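Local coordinates for protein phenol hydroxylase component phN (Pseudomonas stutzeri, PDB 3U52) that is probably the diiron-bearing subunit of a bacterial phenol hydroxylase, hydroxylating the aromatic ring with molecular oxygen at a carboxylate-bridged diiron centre, at residues A[109-114]-A[177-182]; A[264-269]-A[297-302]; A[305-310]-A[316-321]; A[461-466]-A[472-477]. All blocks are in the same frame, centred on the assembly; numbering follows the deposited sequence.

Contact 1. Residues A[109-114]-A[177-182]; sequences HAAFQG and SFFDDA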
# COMPACT_ATOMS: atom_id res chain seq x y z
N HIS A 109 -5.06 -21.65 -10.50
CA HIS A 109 -6.43 -22.01 -10.11
C HIS A 109 -6.65 -23.54 -10.11
O HIS A 109 -7.23 -24.07 -9.17
CB HIS A 109 -7.44 -21.36 -11.00
CG HIS A 109 -8.78 -21.24 -10.35
ND1 HIS A 109 -9.12 -20.18 -9.55
CD2 HIS A 109 -9.82 -22.09 -10.31
CE1 HIS A 109 -10.34 -20.36 -9.08
NE2 HIS A 109 -10.78 -21.52 -9.52
N ALA A 110 -6.20 -24.22 -11.17
CA ALA A 110 -6.09 -25.69 -11.15
C ALA A 110 -5.34 -26.24 -9.93
O ALA A 110 -5.74 -27.26 -9.37
CB ALA A 110 -5.43 -26.17 -12.39
N ALA A 111 -4.29 -25.55 -9.46
CA ALA A 111 -3.51 -26.07 -8.34
C ALA A 111 -4.35 -25.91 -7.06
O ALA A 111 -4.33 -26.77 -6.15
CB ALA A 111 -2.20 -25.38 -8.24
N PHE A 112 -5.11 -24.82 -7.00
CA PHE A 112 -6.03 -24.62 -5.87
C PHE A 112 -7.01 -25.81 -5.70
O PHE A 112 -7.14 -26.35 -4.61
CB PHE A 112 -6.77 -23.28 -6.00
CG PHE A 112 -8.15 -23.29 -5.38
CD1 PHE A 112 -8.32 -23.54 -3.99
CD2 PHE A 112 -9.25 -23.02 -6.16
CE1 PHE A 112 -9.56 -23.54 -3.42
CE2 PHE A 112 -10.57 -23.04 -5.59
CZ PHE A 112 -10.71 -23.29 -4.23
N GLN A 113 -7.69 -26.20 -6.78
CA GLN A 113 -8.58 -27.37 -6.73
C GLN A 113 -7.87 -28.70 -6.47
O GLN A 113 -8.38 -29.52 -5.74
CB GLN A 113 -9.37 -27.50 -8.04
CG GLN A 113 -9.74 -26.22 -8.70
CD GLN A 113 -10.53 -26.42 -9.94
OE1 GLN A 113 -9.99 -26.39 -11.07
NE2 GLN A 113 -11.82 -26.67 -9.75
N GLY A 114 -6.72 -28.93 -7.12
CA GLY A 114 -5.94 -30.16 -6.97
C GLY A 114 -5.40 -30.31 -5.56
O GLY A 114 -5.49 -31.40 -4.97
N SER A 177 -3.00 -29.60 -20.60
CA SER A 177 -2.83 -31.04 -20.50
C SER A 177 -1.76 -31.45 -19.46
O SER A 177 -1.86 -32.53 -18.86
CB SER A 177 -2.54 -31.68 -21.88
OG SER A 177 -1.24 -31.33 -22.32
N PHE A 178 -0.75 -30.61 -19.23
CA PHE A 178 0.24 -30.83 -18.13
C PHE A 178 -0.49 -30.95 -16.80
O PHE A 178 -0.30 -31.92 -16.03
CB PHE A 178 1.26 -29.64 -18.04
CG PHE A 178 2.23 -29.76 -16.90
CD1 PHE A 178 1.91 -29.26 -15.65
CD2 PHE A 178 3.48 -30.35 -17.09
CE1 PHE A 178 2.82 -29.40 -14.57
CE2 PHE A 178 4.44 -30.47 -16.03
CZ PHE A 178 4.09 -30.04 -14.78
N PHE A 179 -1.34 -29.97 -16.52
CA PHE A 179 -2.05 -30.03 -15.25
C PHE A 179 -3.22 -31.04 -15.18
O PHE A 179 -3.53 -31.53 -14.10
CB PHE A 179 -2.52 -28.61 -14.80
CG PHE A 179 -2.14 -28.31 -13.38
CD1 PHE A 179 -0.92 -27.78 -13.08
CD2 PHE A 179 -3.02 -28.62 -12.34
CE1 PHE A 179 -0.52 -27.56 -11.72
CE2 PHE A 179 -2.67 -28.39 -11.00
CZ PHE A 179 -1.42 -27.86 -10.69
N ASP A 180 -3.90 -31.29 -16.31
CA ASP A 180 -4.95 -32.35 -16.39
C ASP A 180 -4.30 -33.69 -16.09
O ASP A 180 -4.88 -34.47 -15.40
CB ASP A 180 -5.62 -32.40 -17.74
CG ASP A 180 -6.68 -31.32 -17.92
OD1 ASP A 180 -6.91 -30.50 -16.98
OD2 ASP A 180 -7.33 -31.29 -19.02
N ASP A 181 -3.10 -33.94 -16.61
CA ASP A 181 -2.34 -35.18 -16.37
C ASP A 181 -2.12 -35.35 -14.87
O ASP A 181 -2.48 -36.38 -14.30
CB ASP A 181 -1.05 -35.10 -17.21
CG ASP A 181 -0.23 -36.41 -17.25
OD1 ASP A 181 -0.35 -37.26 -16.37
OD2 ASP A 181 0.60 -36.53 -18.17
N ALA A 182 -1.61 -34.29 -14.19
CA ALA A 182 -1.38 -34.36 -12.74
C ALA A 182 -2.67 -34.57 -11.92
O ALA A 182 -2.68 -35.37 -11.00
CB ALA A 182 -0.63 -33.07 -12.23
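Beside the diiron centre, Ala-110 and Ala-111 of helix 105-121 receive the ring of Phe-179 from helix 173-184. The approach is close for two helices, with the CA atoms of Ala-110 and Phe-179 7.2 Å apart. The ring lies along the peptide that joins the two alanines. Phe-179 CD2 meets Ala-110 CB at 3.4 Å. At the end of the ring, Phe-179 CZ meets Ala-111 CB at 3.6 Å. Between them, Phe-179 CE2 rests on the backbone, 3.6 Å from Ala-111 N. Both methyl groups come in obliquely to the ring. The phenylalanine reaches this place with a chi1 of -130°, well away from a staggered position, which suggests some strain in fitting the ring here. All three touching residues are buried. No hydrogen bond crosses the contact, and the side chains that meet are apolar.

Helix 105-121 belongs to the helical bundle of the diiron hydroxylase family. It supplies the iron ligand Glu-108, while helix 125-155 supplies Glu-138 and His-141. The side chain of Ala-111 is about 6 Å from an iron ion at nearest atoms, and it also touches Glu-138. A short side chain here lets the phenylalanine approach the backbone of a helix that carries a ligand. The ring of Phe-179 also packs on Ile-194 and Phe-198 of helix 187-216, which supplies the ligand Glu-199. Away from the ring, Asp-180 OD2 accepts a hydrogen bond from the backbone of another protein chain.

Contact 2. Residues A[264-269]-A[297-302]; sequences KWFWRG and VYYEQN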
# COMPACT_ATOMS: atom_id res chain seq x y z
N LYS A 264 9.20 -38.91 -15.72
CA LYS A 264 7.99 -38.35 -16.43
C LYS A 264 7.80 -36.82 -16.22
O LYS A 264 7.64 -36.04 -17.18
CB LYS A 264 6.73 -39.06 -15.94
CG LYS A 264 5.42 -38.51 -16.53
CD LYS A 264 4.21 -39.23 -15.95
CE LYS A 264 3.01 -38.37 -16.28
NZ LYS A 264 1.76 -39.09 -15.79
N TRP A 265 7.88 -36.37 -14.97
CA TRP A 265 7.52 -35.00 -14.67
C TRP A 265 8.68 -34.07 -14.92
O TRP A 265 8.46 -32.92 -15.21
CB TRP A 265 6.98 -34.90 -13.22
CG TRP A 265 5.57 -35.50 -13.25
CD1 TRP A 265 5.19 -36.71 -12.78
CD2 TRP A 265 4.40 -34.93 -13.89
NE1 TRP A 265 3.86 -36.94 -13.08
CE2 TRP A 265 3.35 -35.84 -13.72
CE3 TRP A 265 4.14 -33.70 -14.54
CZ2 TRP A 265 2.03 -35.59 -14.20
CZ3 TRP A 265 2.83 -33.45 -15.04
CH2 TRP A 265 1.80 -34.39 -14.86
N PHE A 266 9.91 -34.56 -14.78
CA PHE A 266 11.03 -33.79 -15.32
C PHE A 266 10.74 -33.46 -16.77
O PHE A 266 10.88 -32.28 -17.17
CB PHE A 266 12.39 -34.52 -15.28
CG PHE A 266 13.46 -33.79 -16.04
CD1 PHE A 266 13.89 -34.26 -17.29
CD2 PHE A 266 13.97 -32.57 -15.54
CE1 PHE A 266 14.84 -33.56 -18.03
CE2 PHE A 266 14.97 -31.87 -16.28
CZ PHE A 266 15.35 -32.35 -17.54
N TRP A 267 10.37 -34.47 -17.55
CA TRP A 267 10.29 -34.31 -18.99
C TRP A 267 9.06 -33.47 -19.40
O TRP A 267 9.17 -32.54 -20.18
CB TRP A 267 10.41 -35.64 -19.75
CG TRP A 267 10.49 -35.33 -21.23
CD1 TRP A 267 9.48 -35.39 -22.14
CD2 TRP A 267 11.66 -34.92 -21.96
NE1 TRP A 267 9.94 -35.00 -23.37
CE2 TRP A 267 11.27 -34.70 -23.28
CE3 TRP A 267 12.99 -34.68 -21.59
CZ2 TRP A 267 12.18 -34.27 -24.29
CZ3 TRP A 267 13.90 -34.26 -22.59
CH2 TRP A 267 13.49 -34.06 -23.91
N ARG A 268 7.90 -33.74 -18.79
CA ARG A 268 6.74 -32.86 -18.97
C ARG A 268 6.97 -31.39 -18.51
O ARG A 268 6.52 -30.46 -19.17
CB ARG A 268 5.50 -33.45 -18.26
CG ARG A 268 4.94 -34.70 -18.99
CD ARG A 268 3.35 -34.71 -18.98
NE ARG A 268 2.82 -33.65 -19.83
CZ ARG A 268 1.61 -33.64 -20.36
NH1 ARG A 268 0.77 -34.62 -20.10
NH2 ARG A 268 1.21 -32.62 -21.12
N GLY A 269 7.66 -31.22 -17.39
CA GLY A 269 7.98 -29.90 -16.87
C GLY A 269 8.94 -29.19 -17.82
O GLY A 269 8.76 -28.00 -18.12
N VAL A 297 22.05 -22.39 -14.35
CA VAL A 297 22.09 -22.08 -12.93
C VAL A 297 21.01 -22.83 -12.16
O VAL A 297 21.28 -23.49 -11.16
CB VAL A 297 21.97 -20.55 -12.71
CG1 VAL A 297 21.87 -20.20 -11.20
CG2 VAL A 297 23.17 -19.88 -13.39
N TYR A 298 19.77 -22.74 -12.62
CA TYR A 298 18.67 -23.24 -11.82
C TYR A 298 18.49 -24.74 -11.93
O TYR A 298 18.08 -25.37 -10.97
CB TYR A 298 17.37 -22.48 -12.11
CG TYR A 298 17.53 -21.04 -11.74
CD1 TYR A 298 17.55 -20.05 -12.70
CD2 TYR A 298 17.72 -20.67 -10.40
CE1 TYR A 298 17.73 -18.72 -12.35
CE2 TYR A 298 17.90 -19.36 -10.04
CZ TYR A 298 17.91 -18.39 -11.01
OH TYR A 298 18.09 -17.06 -10.64
N TYR A 299 18.80 -25.32 -13.08
CA TYR A 299 18.67 -26.74 -13.17
C TYR A 299 20.02 -27.40 -13.10
O TYR A 299 20.21 -28.28 -12.27
CB TYR A 299 17.89 -27.24 -14.42
CG TYR A 299 17.83 -28.75 -14.39
CD1 TYR A 299 18.73 -29.54 -15.12
CD2 TYR A 299 16.92 -29.40 -13.53
CE1 TYR A 299 18.73 -30.92 -15.01
CE2 TYR A 299 16.92 -30.78 -13.43
CZ TYR A 299 17.82 -31.53 -14.14
OH TYR A 299 17.75 -32.92 -14.04
N GLU A 300 20.96 -27.04 -13.97
CA GLU A 300 22.19 -27.85 -13.99
C GLU A 300 22.97 -27.77 -12.65
O GLU A 300 23.38 -28.79 -12.10
CB GLU A 300 23.08 -27.51 -15.19
CG GLU A 300 22.48 -27.99 -16.51
CD GLU A 300 23.34 -27.65 -17.71
OE1 GLU A 300 22.80 -27.18 -18.73
OE2 GLU A 300 24.57 -27.84 -17.62
N GLN A 301 23.11 -26.57 -12.08
CA GLN A 301 23.83 -26.41 -10.82
C GLN A 301 23.00 -26.79 -9.63
O GLN A 301 23.34 -27.73 -8.89
CB GLN A 301 24.39 -24.98 -10.72
CG GLN A 301 25.53 -24.77 -11.76
CD GLN A 301 26.09 -23.34 -11.83
OE1 GLN A 301 25.70 -22.42 -11.07
NE2 GLN A 301 27.03 -23.16 -12.76
N ASN A 302 21.89 -26.08 -9.40
CA ASN A 302 21.08 -26.34 -8.19
C ASN A 302 20.46 -27.75 -8.17
O ASN A 302 20.52 -28.45 -7.17
CB ASN A 302 20.00 -25.26 -8.03
CG ASN A 302 20.57 -23.86 -7.79
OD1 ASN A 302 21.78 -23.67 -7.62
ND2 ASN A 302 19.70 -22.87 -7.78
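Phe-266 places one corner of its ring over a face of Tyr-299. The corner atom is CE2, which lies 3.5 Å above the plane of the tyrosine ring and is shifted toward its rim. Phe-266 CE2 is 3.6 Å from both CZ and CE2 of Tyr-299. It also lies 3.7 Å from Tyr-299 OH. The ring planes are 38° apart and the centroids 5.1 Å, so the pair is an oblique one.

The contact joins helix 254-283 to helix 291-310 in the helical body of the subunit. The two backbones stay well apart, with the CA atoms of Phe-266 and Tyr-299 10.6 Å from each other. The rings bridge that distance. Each has CG anti to its own backbone N, with chi1 171° in Phe-266 and -180° in Tyr-299, and each CB points toward the opposing helix. Helix 291-310 widens here into a pi-type turn, with Asn-302 N bonded to Val-297 O at 3.2 Å.

Trp-295 stacks with the tyrosine ring, and Tyr-299 OH makes a probable hydrogen bond with Gln-321 OE1. A leucine in place of Tyr-299 would probably leave Gln-321 without this hydroxyl partner and Phe-266 without the flat surface under its CE2. A bound xenon touches Phe-266. Gly-269, about one turn further along the same helix, lines a xenon pocket with Phe-198 and Leu-273.

Contact 3. Residues A[305-310]-A[316-321]; sequences ALFKDL and RPPKYQ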
# COMPACT_ATOMS: atom_id res chain seq x y z
N ALA A 305 22.92 -30.63 -7.49
CA ALA A 305 23.18 -30.79 -6.07
C ALA A 305 22.00 -31.53 -5.42
O ALA A 305 22.20 -32.46 -4.66
CB ALA A 305 23.42 -29.45 -5.40
N LEU A 306 20.77 -31.14 -5.73
CA LEU A 306 19.61 -31.88 -5.22
C LEU A 306 19.65 -33.37 -5.59
O LEU A 306 19.34 -34.21 -4.77
CB LEU A 306 18.29 -31.27 -5.70
CG LEU A 306 17.08 -32.20 -5.40
CD1 LEU A 306 16.75 -32.16 -3.90
CD2 LEU A 306 15.90 -31.78 -6.25
N PHE A 307 19.96 -33.68 -6.84
CA PHE A 307 19.98 -35.10 -7.25
C PHE A 307 21.14 -35.88 -6.64
O PHE A 307 21.02 -37.08 -6.44
CB PHE A 307 19.80 -35.29 -8.78
CG PHE A 307 18.36 -35.21 -9.20
CD1 PHE A 307 17.81 -34.04 -9.71
CD2 PHE A 307 17.51 -36.28 -8.97
CE1 PHE A 307 16.43 -33.97 -10.04
CE2 PHE A 307 16.15 -36.20 -9.28
CZ PHE A 307 15.62 -35.05 -9.78
N LYS A 308 22.23 -35.19 -6.28
CA LYS A 308 23.32 -35.81 -5.50
C LYS A 308 22.85 -36.17 -4.08
O LYS A 308 23.17 -37.23 -3.56
CB LYS A 308 24.55 -34.89 -5.43
CG LYS A 308 25.91 -35.64 -5.55
CD LYS A 308 27.00 -34.66 -6.07
CE LYS A 308 28.25 -35.38 -6.64
NZ LYS A 308 29.52 -34.54 -6.68
N ASP A 309 22.07 -35.29 -3.48
CA ASP A 309 21.37 -35.54 -2.22
C ASP A 309 20.48 -36.80 -2.31
O ASP A 309 20.49 -37.62 -1.40
CB ASP A 309 20.55 -34.28 -1.90
CG ASP A 309 20.03 -34.20 -0.46
OD1 ASP A 309 20.88 -34.06 0.46
OD2 ASP A 309 18.77 -34.18 -0.26
N LEU A 310 19.74 -37.00 -3.40
CA LEU A 310 18.78 -38.09 -3.52
C LEU A 310 19.42 -39.46 -3.82
O LEU A 310 18.76 -40.51 -3.70
CB LEU A 310 17.65 -37.74 -4.55
CG LEU A 310 16.77 -36.50 -4.28
CD1 LEU A 310 15.61 -36.38 -5.29
CD2 LEU A 310 16.19 -36.53 -2.89
N ARG A 316 18.40 -41.80 -9.23
CA ARG A 316 19.37 -41.23 -10.20
C ARG A 316 18.75 -39.97 -10.84
O ARG A 316 17.55 -39.74 -10.71
CB ARG A 316 19.75 -42.25 -11.28
CG ARG A 316 18.52 -42.83 -11.97
CD ARG A 316 18.73 -43.38 -13.37
NE ARG A 316 17.48 -43.97 -13.86
CZ ARG A 316 16.47 -43.25 -14.37
NH1 ARG A 316 16.57 -41.93 -14.49
NH2 ARG A 316 15.36 -43.85 -14.78
N PRO A 317 19.58 -39.13 -11.50
CA PRO A 317 19.01 -37.93 -12.14
C PRO A 317 17.99 -38.32 -13.22
O PRO A 317 18.02 -39.48 -13.77
CB PRO A 317 20.24 -37.20 -12.73
CG PRO A 317 21.45 -37.88 -12.15
CD PRO A 317 21.06 -39.24 -11.68
N PRO A 318 17.07 -37.39 -13.57
CA PRO A 318 16.04 -37.76 -14.57
C PRO A 318 16.59 -38.22 -15.93
O PRO A 318 17.60 -37.71 -16.44
CB PRO A 318 15.21 -36.46 -14.75
CG PRO A 318 15.55 -35.63 -13.58
CD PRO A 318 16.91 -35.99 -13.11
N LYS A 319 15.91 -39.21 -16.49
CA LYS A 319 16.20 -39.72 -17.84
C LYS A 319 16.09 -38.59 -18.88
O LYS A 319 15.18 -37.75 -18.79
CB LYS A 319 15.18 -40.85 -18.10
CG LYS A 319 15.39 -41.69 -19.30
CD LYS A 319 14.50 -42.92 -19.20
CE LYS A 319 13.05 -42.53 -19.21
NZ LYS A 319 12.15 -43.69 -19.44
N TYR A 320 17.00 -38.56 -19.85
CA TYR A 320 17.08 -37.48 -20.86
C TYR A 320 17.43 -36.09 -20.32
O TYR A 320 17.28 -35.14 -21.06
CB TYR A 320 15.82 -37.37 -21.79
CG TYR A 320 15.39 -38.71 -22.35
CD1 TYR A 320 14.19 -39.29 -21.97
CD2 TYR A 320 16.23 -39.42 -23.21
CE1 TYR A 320 13.84 -40.56 -22.43
CE2 TYR A 320 15.87 -40.66 -23.69
CZ TYR A 320 14.70 -41.22 -23.30
OH TYR A 320 14.38 -42.47 -23.81
N GLN A 321 17.91 -35.94 -19.09
CA GLN A 321 18.27 -34.58 -18.66
C GLN A 321 19.38 -34.05 -19.58
O GLN A 321 19.40 -32.87 -19.84
CB GLN A 321 18.65 -34.48 -17.17
CG GLN A 321 20.01 -35.02 -16.85
CD GLN A 321 20.53 -34.63 -15.49
OE1 GLN A 321 19.87 -33.95 -14.70
NE2 GLN A 321 21.74 -35.08 -15.19
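Phe-307 and Pro-318 form the tight part of this contact. Pro-318 CD sits over the centre of the phenylalanine ring, 3.7 Å from its centroid and only 13° off the normal. This is a CH-pi contact, made by a carbon next to the proline nitrogen. Pro-318 CG follows at the far end of the ring, 3.8 Å from Phe-307 CZ. Both residues are buried. Ile-262 of helix 254-283 also touches the phenylalanine, and a bound xenon lies about 4 Å from the Phe-307 side chain at nearest atoms.

The loop 316-321 follows helix 291-310 and turns back along its last residues. It then leads into helix 321-327. A type II beta turn from Pro-318 to Gln-321 makes the change of direction, closed by Gln-321 N to Pro-318 O at 3.2 Å. Tyr-320, third in the turn and with positive phi, is the N-cap of the next helix.

Toward solvent the fit is looser. Pro-317 is partly exposed, and its CB is 4.4 Å from Phe-307 CB. Arg-316 O comes obliquely to the ring, 3.9 Å from Phe-307 CD2. The arginine side chain leads away from the phenylalanine and folds along its own loop. Its NH1 gives a bent hydrogen bond of 2.9 Å to Pro-317 O, with an N-H...O angle of 137°. Its NH2 forms a salt bridge with Asp-263, whose other carboxylate oxygen accepts a bond from Lys-319 N.

Contact 4. Residues A[461-466]-A[472-477]; sequences NCEGGD and QKYYHI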
# COMPACT_ATOMS: atom_id res chain seq x y z
N ASN A 461 -14.91 -30.29 -34.12
CA ASN A 461 -15.28 -29.96 -32.71
C ASN A 461 -14.93 -28.55 -32.20
O ASN A 461 -15.03 -28.26 -30.99
CB ASN A 461 -14.77 -31.06 -31.75
CG ASN A 461 -15.45 -32.39 -31.99
OD1 ASN A 461 -16.52 -32.43 -32.59
ND2 ASN A 461 -14.83 -33.48 -31.56
N CYS A 462 -14.56 -27.66 -33.11
CA CYS A 462 -14.08 -26.34 -32.77
C CYS A 462 -14.87 -25.29 -33.54
O CYS A 462 -14.33 -24.27 -34.01
CB CYS A 462 -12.58 -26.25 -33.06
SG CYS A 462 -11.62 -27.38 -32.00
N GLU A 463 -16.15 -25.62 -33.71
CA GLU A 463 -17.20 -24.69 -34.14
C GLU A 463 -16.75 -23.86 -35.32
O GLU A 463 -16.72 -22.62 -35.25
CB GLU A 463 -17.67 -23.85 -32.94
CG GLU A 463 -18.18 -24.79 -31.82
CD GLU A 463 -18.39 -24.13 -30.47
OE1 GLU A 463 -18.26 -24.83 -29.43
OE2 GLU A 463 -18.68 -22.90 -30.44
N GLY A 464 -16.40 -24.58 -36.38
CA GLY A 464 -15.66 -24.02 -37.49
C GLY A 464 -14.85 -25.08 -38.23
O GLY A 464 -14.25 -25.99 -37.64
N GLY A 465 -14.85 -24.94 -39.56
CA GLY A 465 -13.99 -25.73 -40.43
C GLY A 465 -12.88 -24.87 -40.99
O GLY A 465 -11.72 -25.33 -41.06
N ASP A 466 -13.22 -23.63 -41.38
CA ASP A 466 -12.20 -22.68 -41.81
C ASP A 466 -11.60 -21.90 -40.63
O ASP A 466 -12.26 -21.65 -39.61
CB ASP A 466 -12.68 -21.78 -42.96
CG ASP A 466 -13.59 -20.64 -42.50
OD1 ASP A 466 -14.36 -20.86 -41.55
OD2 ASP A 466 -13.55 -19.55 -43.12
N GLN A 472 -11.91 -16.61 -34.51
CA GLN A 472 -12.83 -15.57 -34.03
C GLN A 472 -13.96 -16.13 -33.17
O GLN A 472 -14.25 -15.60 -32.08
CB GLN A 472 -13.43 -14.75 -35.22
CG GLN A 472 -14.41 -13.61 -34.76
CD GLN A 472 -13.66 -12.45 -34.13
OE1 GLN A 472 -12.85 -11.77 -34.79
NE2 GLN A 472 -13.87 -12.26 -32.81
N LYS A 473 -14.62 -17.20 -33.63
CA LYS A 473 -15.85 -17.66 -32.95
C LYS A 473 -15.63 -18.68 -31.84
O LYS A 473 -16.37 -18.67 -30.86
CB LYS A 473 -16.92 -18.16 -33.95
CG LYS A 473 -17.54 -17.03 -34.85
CD LYS A 473 -18.46 -16.06 -34.03
CE LYS A 473 -18.70 -14.70 -34.72
NZ LYS A 473 -19.11 -14.84 -36.16
N TYR A 474 -14.64 -19.57 -32.00
CA TYR A 474 -14.33 -20.56 -30.98
C TYR A 474 -13.36 -20.01 -29.95
O TYR A 474 -13.61 -20.11 -28.75
CB TYR A 474 -13.78 -21.86 -31.61
CG TYR A 474 -13.77 -23.05 -30.66
CD1 TYR A 474 -12.57 -23.72 -30.36
CD2 TYR A 474 -14.93 -23.47 -30.01
CE1 TYR A 474 -12.56 -24.80 -29.48
CE2 TYR A 474 -14.94 -24.57 -29.14
CZ TYR A 474 -13.74 -25.20 -28.87
OH TYR A 474 -13.73 -26.28 -28.02
N TYR A 475 -12.26 -19.43 -30.44
CA TYR A 475 -11.20 -18.94 -29.57
C TYR A 475 -11.50 -17.61 -28.92
O TYR A 475 -10.86 -17.28 -27.89
CB TYR A 475 -9.84 -18.82 -30.32
CG TYR A 475 -9.25 -20.14 -30.74
CD1 TYR A 475 -9.80 -21.35 -30.35
CD2 TYR A 475 -8.09 -20.17 -31.51
CE1 TYR A 475 -9.21 -22.56 -30.73
CE2 TYR A 475 -7.51 -21.34 -31.86
CZ TYR A 475 -8.05 -22.52 -31.50
OH TYR A 475 -7.35 -23.64 -31.90
N HIS A 476 -12.42 -16.84 -29.51
CA HIS A 476 -12.70 -15.45 -29.14
C HIS A 476 -11.49 -14.58 -29.32
O HIS A 476 -11.36 -13.62 -28.60
CB HIS A 476 -13.12 -15.35 -27.66
CG HIS A 476 -14.48 -15.90 -27.37
ND1 HIS A 476 -15.10 -15.75 -26.15
CD2 HIS A 476 -15.35 -16.61 -28.13
CE1 HIS A 476 -16.28 -16.34 -26.17
NE2 HIS A 476 -16.45 -16.88 -27.36
N ILE A 477 -10.58 -14.95 -30.22
CA ILE A 477 -9.50 -14.06 -30.63
C ILE A 477 -10.05 -13.04 -31.63
O ILE A 477 -10.63 -13.40 -32.67
CB ILE A 477 -8.26 -14.88 -31.13
CG1 ILE A 477 -7.55 -15.52 -29.90
CG2 ILE A 477 -7.30 -14.03 -31.98
CD1 ILE A 477 -6.70 -16.73 -30.18
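With chi1 at -165°, Tyr-474 swings CG opposite the backbone N, which turns its ring onto Cys-462 and Glu-463. Glu-463 has CG anti to its carbonyl carbon (chi1 -58°), and its extended chain carries the carboxylate to the rim of that ring. Cys-462 CA lies over the ring centre as a CH-pi donor, 3.8 Å from the centroid of Tyr-474. Cys-462 CB covers the same face. The sulfur comes in obliquely, with SG 3.7 Å from Tyr-474 CE1. At the edge, Glu-463 OE1 is 3.3 Å from Tyr-474 CE2, and the carboxylate and ring planes are 70° apart.

The loop 461-466 thus folds back onto the end of helix 467-474, which it precedes in the chain. Tyr-474 OH hydrogen-bonds a polar side chain of another protein chain, so the ring links loop and subunit interface. With an alanine in place of Tyr-474, Cys-462 would probably lose its aromatic cover and that polar side chain its hydroxyl partner. Ring C-H groups carry slight positive charge, so the carboxylate at the edge is probably favourable, although no hydrogen bond joins the two.

How the contacts relate
Contact 1 lies beside the diiron site, and contacts 2 and 3 follow it in turn, each touching the one before. Contact 1 is tied to contact 2 by salt bridges from Asp-181 OD2 to Arg-268 NH1 (2.7 Å) and from Asp-181 OD1 to Lys-264 NZ (2.8 Å). Contacts 2 and 3 share helix 291-310, with centres 9 Å apart. Phe-266 CG meets Pro-318 CB at 3.4 Å, so this proline packs on aromatic rings of both contacts. Contact 4 stands apart, its centre about 36 Å from that of contact 2, on the opposite side of the chain's centre. Its Tyr-475 lines a separate xenon pocket.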